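Local coordinates for protein putative ADP-Ribosyltransferase Scabin (Streptomyces scabiei 87.22, PDB 5EWY) that probably transfers ADP-ribose from NAD+ to DNA, and here holds an inhibitor in its pocket, at residues A[75-80]-A[114-119]; A[138-143]-A[169-174]. All coordinates share one frame; numbering follows the deposited sequence.

Interaction 1: A[75-80]-A[114-119]. With 5TQ (4-(8-fluoranyl-6-oxidanylidene-1,3,4,5-tetrahydrobenzo[c][1,6]naphthyridin-2-yl)butanoic acid), chain B.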
loop_
_atom_site.group_PDB
_atom_site.type_symbol
_atom_site.label_atom_id
_atom_site.label_comp_id
_atom_site.label_asym_id
_atom_site.label_seq_id
_atom_site.Cartn_x
_atom_site.Cartn_y
_atom_site.Cartn_z
ATOM N N LEU A 75 4.725 1.847 5.481
ATOM C CA LEU A 75 3.676 0.886 5.190
ATOM C C LEU A 75 4.307 -0.294 4.470
ATOM O O LEU A 75 5.459 -0.241 4.032
ATOM C CB LEU A 75 2.572 1.516 4.338
ATOM C CG LEU A 75 1.850 2.730 4.936
ATOM C CD1 LEU A 75 0.895 3.334 3.915
ATOM C CD2 LEU A 75 1.124 2.397 6.209
ATOM N N TYR A 76 3.516 -1.353 4.333
ATOM C CA TYR A 76 4.029 -2.603 3.796
ATOM C C TYR A 76 3.046 -3.188 2.799
ATOM O O TYR A 76 1.849 -2.941 2.867
ATOM C CB TYR A 76 4.335 -3.636 4.918
ATOM C CG TYR A 76 5.116 -2.989 6.023
ATOM C CD1 TYR A 76 4.463 -2.325 7.054
ATOM C CD2 TYR A 76 6.488 -2.982 6.005
ATOM C CE1 TYR A 76 5.186 -1.652 8.036
ATOM C CE2 TYR A 76 7.216 -2.318 6.993
ATOM C CZ TYR A 76 6.532 -1.707 7.990
ATOM O OH TYR A 76 7.258 -1.026 8.942
ATOM N N ARG A 77 3.587 -3.941 1.856
ATOM C CA ARG A 77 2.755 -4.690 0.926
ATOM C C ARG A 77 3.427 -6.023 0.630
ATOM O O ARG A 77 4.560 -6.041 0.130
ATOM C CB ARG A 77 2.534 -3.914 -0.374
ATOM C CG ARG A 77 1.741 -4.736 -1.380
ATOM C CD ARG A 77 1.375 -3.938 -2.629
ATOM N NE ARG A 77 0.912 -4.852 -3.682
ATOM C CZ ARG A 77 -0.317 -5.334 -3.797
ATOM N NH1 ARG A 77 -0.593 -6.189 -4.776
ATOM N NH2 ARG A 77 -1.294 -4.959 -2.987
ATOM N N SER A 78 2.714 -7.120 0.913
ATOM C CA SER A 78 3.101 -8.459 0.479
ATOM C C SER A 78 2.706 -8.587 -0.990
ATOM O O SER A 78 1.581 -8.262 -1.351
ATOM C CB SER A 78 2.336 -9.474 1.349
ATOM O OG SER A 78 2.632 -10.779 0.928
ATOM N N ASP A 79 3.647 -8.979 -1.842
ATOM C CA ASP A 79 3.344 -9.141 -3.260
ATOM C C ASP A 79 4.239 -10.239 -3.812
ATOM O O ASP A 79 5.429 -10.303 -3.501
ATOM C CB ASP A 79 3.561 -7.801 -3.984
ATOM C CG ASP A 79 2.778 -7.675 -5.266
ATOM O OD1 ASP A 79 2.687 -8.676 -6.025
ATOM O OD2 ASP A 79 2.247 -6.565 -5.530
ATOM N N SER A 80 3.659 -11.102 -4.644
ATOM C CA SER A 80 4.456 -12.118 -5.326
ATOM C C SER A 80 5.262 -11.536 -6.482
ATOM O O SER A 80 6.203 -12.184 -6.955
ATOM C CB SER A 80 3.548 -13.225 -5.859
ATOM O OG SER A 80 2.528 -12.673 -6.665
ATOM N N PRO A 114 -9.354 0.063 -8.523
ATOM C CA PRO A 114 -8.390 1.153 -8.718
ATOM C C PRO A 114 -7.376 1.267 -7.600
ATOM O O PRO A 114 -6.569 2.207 -7.616
ATOM C CB PRO A 114 -9.301 2.390 -8.722
ATOM C CG PRO A 114 -10.382 2.017 -7.785
ATOM C CD PRO A 114 -10.661 0.571 -8.068
ATOM N N TYR A 115 -7.431 0.383 -6.617
ATOM C CA TYR A 115 -6.647 0.507 -5.395
ATOM C C TYR A 115 -5.466 -0.454 -5.390
ATOM O O TYR A 115 -5.539 -1.571 -5.912
ATOM C CB TYR A 115 -7.520 0.184 -4.172
ATOM C CG TYR A 115 -8.756 1.023 -4.087
ATOM C CD1 TYR A 115 -8.668 2.379 -3.789
ATOM C CD2 TYR A 115 -10.016 0.482 -4.309
ATOM C CE1 TYR A 115 -9.800 3.172 -3.733
ATOM C CE2 TYR A 115 -11.144 1.258 -4.232
ATOM C CZ TYR A 115 -11.033 2.603 -3.949
ATOM O OH TYR A 115 -12.157 3.378 -3.885
ATOM N N VAL A 116 -4.372 -0.019 -4.770
ATOM C CA VAL A 116 -3.307 -0.921 -4.358
ATOM C C VAL A 116 -3.351 -1.017 -2.841
ATOM O O VAL A 116 -3.234 0.004 -2.151
ATOM C CB VAL A 116 -1.928 -0.459 -4.846
ATOM C CG1 VAL A 116 -0.830 -1.325 -4.247
ATOM C CG2 VAL A 116 -1.860 -0.518 -6.372
ATOM N N SER A 117 -3.479 -2.235 -2.331
ATOM C CA SER A 117 -3.578 -2.462 -0.898
ATOM C C SER A 117 -2.205 -2.478 -0.263
ATOM O O SER A 117 -1.265 -3.080 -0.777
ATOM C CB SER A 117 -4.223 -3.805 -0.608
ATOM O OG SER A 117 -5.575 -3.799 -1.048
ATOM N N THR A 118 -2.114 -1.833 0.894
ATOM C CA THR A 118 -0.936 -1.850 1.755
ATOM C C THR A 118 -1.448 -2.013 3.173
ATOM O O THR A 118 -2.649 -1.954 3.436
ATOM C CB THR A 118 -0.111 -0.555 1.643
ATOM O OG1 THR A 118 -0.813 0.532 2.260
ATOM C CG2 THR A 118 0.204 -0.221 0.156
ATOM N N THR A 119 -0.518 -2.154 4.114
ATOM C CA THR A 119 -0.892 -2.322 5.507
ATOM C C THR A 119 0.032 -1.531 6.420
ATOM O O THR A 119 1.215 -1.368 6.144
ATOM C CB THR A 119 -0.879 -3.827 5.902
ATOM O OG1 THR A 119 -1.181 -3.982 7.281
ATOM C CG2 THR A 119 0.442 -4.473 5.596
HETATM N N12 5TQ B . -3.818 -9.072 -2.470
HETATM C C13 5TQ B . -2.557 -9.369 -2.784
HETATM C C15 5TQ B . -4.946 -9.620 -3.289
HETATM C C17 5TQ B . -4.946 -8.594 -5.617
HETATM C C01 5TQ B . -2.488 -5.843 2.587
HETATM C C02 5TQ B . -3.783 -5.554 2.993
HETATM C C03 5TQ B . -4.879 -6.008 2.267
HETATM C C04 5TQ B . -4.675 -6.743 1.107
HETATM C C05 5TQ B . -3.372 -7.070 0.683
HETATM C C06 5TQ B . -2.280 -6.594 1.429
HETATM C C07 5TQ B . -0.925 -6.934 1.012
HETATM C C08 5TQ B . -3.130 -7.837 -0.516
HETATM C C09 5TQ B . -1.774 -8.108 -0.855
HETATM N N10 5TQ B . -0.736 -7.644 -0.116
HETATM C C11 5TQ B . -4.120 -8.368 -1.355
HETATM C C14 5TQ B . -1.520 -8.882 -2.057
HETATM C C16 5TQ B . -4.676 -9.824 -4.774
HETATM C C18 5TQ B . -3.739 -7.678 -5.657
HETATM O O19 5TQ B . 0.068 -6.532 1.673
HETATM F F20 5TQ B . -3.972 -4.843 4.106
HETATM O O21 5TQ B . -3.378 -7.188 -6.759
HETATM O O22 5TQ B . -3.123 -7.427 -4.605
HETATM O O HOH W 1 -4.011 -4.419 -4.212
#
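Tyr-76 and Thr-119 form an antiparallel hydrogen-bonded pair: Tyr-76 N donates its N-H to Thr-119 O at 2.9 Å, and Thr-119 N donates to Tyr-76 O at 2.8 Å. It is a single bridge, for the two strands meet at 121° and splay apart beyond it.

Where the strands diverge, the long side chain of Arg-77 bridges from one to the other. With CG anti to the backbone N (chi1 176°) and the chain extended as far as NE, the guanidinium reaches strand 115-119. There NH2 meets a lone pair of Ser-117 O at 2.9 Å, nearly straight at 165°, in the planes of both groups. NE and NH1 grip Asp-79 OD2 side-on from one face of the carboxylate, a salt bridge that limits rotation of the guanidinium, while Arg-77 NH1 also donates to 5TQ O22 at 2.8 Å. A water accepts from Ser-117 N, more weakly from Arg-77 NH2, and donates to the same O22.

These segments carry the Arg and Ser-Thr-Thr elements of what matches the R-S-E signature of ADP-ribosyltransferases, with Glu-160 probably supplying its acid. Ser-117 OG bonds Glu-160 and Tyr-106. Backbone amide groups hold the inhibitor lactam at its edge: Ser-78 N donates to 5TQ O19 at 2.8 Å, and 5TQ N10 donates to Ser-78 O at 2.7 Å, a pairing consistent with mimicry of nicotinamide.

Van der Waals contacts make up the rest. Val-116 CG1 covers one guanidinium face, 5TQ C14 the opposite one. Small Ser-117 lets the inhibitor rings come close, its CB 3.4 Å from 5TQ C04. The methyl CG2 of Thr-119 lies 3.4 Å from Tyr-76 O, while Leu-75 CD1 rests on Thr-118 OG1, a hydroxyl bonded to Val-161 O.

Interaction 2: A[138-143]-A[169-174]; sequences DAPGGV and TEFVIG
Asp-138, leaving strand 133-137, gives its backbone N-H to Phe-171 O, the Asp-138 N to Phe-171 O distance being 2.8 Å and the bond close to straight at 161°. The acceptor ends a short 3-10 turn, 169-171, that leads into strand 172-179, where Ile-173 and Gly-174 both face Tyr-136 in a classic beta bulge. The contact therefore joins two neighbouring strands of the four-stranded antiparallel sheet at the point where one begins and the other gives way to loop.

Phe-171 is the main side chain here. CG lies anti to the carbonyl carbon (chi1 -55°), turning the ring toward the loop. Pro-140 suits the approach: its CD, made slightly electron-poor by the adjoining nitrogen, makes a CH-pi contact over the face of the Phe-171 ring, offset toward the rim, with Pro-140 CD 3.7 Å from Phe-171 CE1. Ala-139 is small enough for its CB to sit 3.6 Å from Phe-171 CB. At the ring edge, near its plane, stands Asp-138 O, 3.4 Å from Phe-171 CD1; Trp-199 NE1 donates to this carbonyl, and the Trp-199 and Phe-171 rings meet edge-to-face.

Asp-138 divides its work. Its methylene CB packs against Ile-173 CG1 at 3.7 Å, while the buried carboxylate goes to the C-terminal tail, OD2 to Tyr-196 OH and OD1 to His-200 NE2. The short side chain suits this place, keeping its one methylene on Ile-173 while both carboxylate oxygens find partners.

Across the Phe-171 ring from Pro-140 lies Glu-170, whose CG stands 3.5 Å above the plane, over the ring centre.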
loop_
_atom_site.group_PDB
_atom_site.type_symbol
_atom_site.label_atom_id
_atom_site.label_comp_id
_atom_site.label_asym_id
_atom_site.label_seq_id
_atom_site.Cartn_x
_atom_site.Cartn_y
_atom_site.Cartn_z
ATOM N N ASP A 138 7.026 4.225 1.606
ATOM C CA ASP A 138 7.031 5.505 2.315
ATOM C C ASP A 138 6.330 6.483 1.380
ATOM O O ASP A 138 6.946 7.108 0.522
ATOM C CB ASP A 138 8.451 5.926 2.658
ATOM C CG ASP A 138 8.532 7.320 3.273
ATOM O OD1 ASP A 138 7.533 7.798 3.857
ATOM O OD2 ASP A 138 9.613 7.935 3.201
ATOM N N ALA A 139 5.003 6.549 1.508
ATOM C CA ALA A 139 4.183 7.271 0.552
ATOM C C ALA A 139 3.169 8.118 1.300
ATOM O O ALA A 139 2.648 7.683 2.338
ATOM C CB ALA A 139 3.388 6.298 -0.346
ATOM N N PRO A 140 2.853 9.295 0.786
ATOM C CA PRO A 140 1.832 10.136 1.416
ATOM C C PRO A 140 0.450 9.630 1.059
ATOM O O PRO A 140 0.224 9.095 -0.027
ATOM C CB PRO A 140 2.058 11.517 0.784
ATOM C CG PRO A 140 2.646 11.224 -0.552
ATOM C CD PRO A 140 3.474 9.964 -0.374
ATOM N N GLY A 141 -0.469 9.810 1.992
ATOM C CA GLY A 141 -1.879 9.621 1.686
ATOM C C GLY A 141 -2.359 8.197 1.824
ATOM O O GLY A 141 -1.967 7.466 2.737
ATOM N N GLY A 142 -3.227 7.801 0.900
ATOM C CA GLY A 142 -3.893 6.509 1.022
ATOM C C GLY A 142 -5.166 6.607 1.833
ATOM O O GLY A 142 -5.344 7.485 2.676
ATOM N N VAL A 143 -6.109 5.734 1.509
ATOM C CA VAL A 143 -7.372 5.657 2.232
ATOM C C VAL A 143 -7.201 4.680 3.393
ATOM O O VAL A 143 -6.885 3.504 3.188
ATOM C CB VAL A 143 -8.510 5.202 1.306
ATOM C CG1 VAL A 143 -9.798 5.113 2.094
ATOM C CG2 VAL A 143 -8.662 6.146 0.107
ATOM N N THR A 169 7.030 4.509 -8.025
ATOM C CA THR A 169 8.225 3.835 -7.524
ATOM C C THR A 169 9.028 4.718 -6.565
ATOM O O THR A 169 9.663 4.185 -5.644
ATOM C CB THR A 169 9.108 3.362 -8.685
ATOM O OG1 THR A 169 10.255 2.680 -8.154
ATOM C CG2 THR A 169 9.562 4.537 -9.562
ATOM N N GLU A 170 8.968 6.044 -6.715
ATOM C CA GLU A 170 9.737 6.920 -5.821
ATOM C C GLU A 170 9.306 6.755 -4.368
ATOM O O GLU A 170 10.023 7.219 -3.467
ATOM C CB GLU A 170 9.630 8.388 -6.252
ATOM C CG GLU A 170 8.258 9.014 -6.077
ATOM C CD GLU A 170 8.148 10.389 -6.686
ATOM O OE1 GLU A 170 8.683 11.353 -6.087
ATOM O OE2 GLU A 170 7.525 10.493 -7.767
ATOM N N PHE A 171 8.140 6.174 -4.122
ATOM C CA PHE A 171 7.635 5.974 -2.764
ATOM C C PHE A 171 7.809 4.555 -2.260
ATOM O O PHE A 171 7.336 4.231 -1.161
ATOM C CB PHE A 171 6.163 6.390 -2.665
ATOM C CG PHE A 171 5.915 7.787 -3.110
ATOM C CD1 PHE A 171 6.404 8.870 -2.384
ATOM C CD2 PHE A 171 5.230 8.043 -4.286
ATOM C CE1 PHE A 171 6.194 10.160 -2.810
ATOM C CE2 PHE A 171 5.018 9.337 -4.707
ATOM C CZ PHE A 171 5.488 10.390 -3.970
ATOM N N VAL A 172 8.460 3.696 -3.035
ATOM C CA VAL A 172 8.763 2.331 -2.617
ATOM C C VAL A 172 10.200 2.334 -2.103
ATOM O O VAL A 172 11.147 2.570 -2.861
ATOM C CB VAL A 172 8.565 1.332 -3.762
ATOM C CG1 VAL A 172 8.964 -0.059 -3.296
ATOM C CG2 VAL A 172 7.107 1.359 -4.216
ATOM N N ILE A 173 10.366 2.073 -0.802
ATOM C CA ILE A 173 11.694 2.097 -0.193
ATOM C C ILE A 173 12.540 0.945 -0.705
ATOM O O ILE A 173 13.713 1.110 -1.049
ATOM C CB ILE A 173 11.601 2.006 1.336
ATOM C CG1 ILE A 173 10.741 3.106 1.943
ATOM C CG2 ILE A 173 12.996 2.043 1.904
ATOM C CD1 ILE A 173 10.315 2.770 3.353
ATOM N N GLY A 174 11.964 -0.251 -0.719
ATOM C CA GLY A 174 12.730 -1.468 -0.938
ATOM C C GLY A 174 11.876 -2.671 -0.617
ATOM O O GLY A 174 10.658 -2.555 -0.489
#

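Both contacts are buried, and both hold the four-stranded antiparallel sheet, with their centres about 10 Å apart and no direct touch. Interaction 1 lies nearer the centre of the chain and ties the outermost strand 75-79 to an edge strand of the three-stranded sheet, beside the ligand. Interaction 2 lies at the margin of the larger sheet, where the loop after strand 133-137 meets the 3-10 turn at the start of strand 172-179, with Ile-173 partly exposed. Chemistry follows place: around the pocket, charged and backbone polar groups predominate and the inhibitor takes part, whereas 138-143 and 169-174 share one backbone bond and otherwise meet through aromatic and aliphatic surfaces.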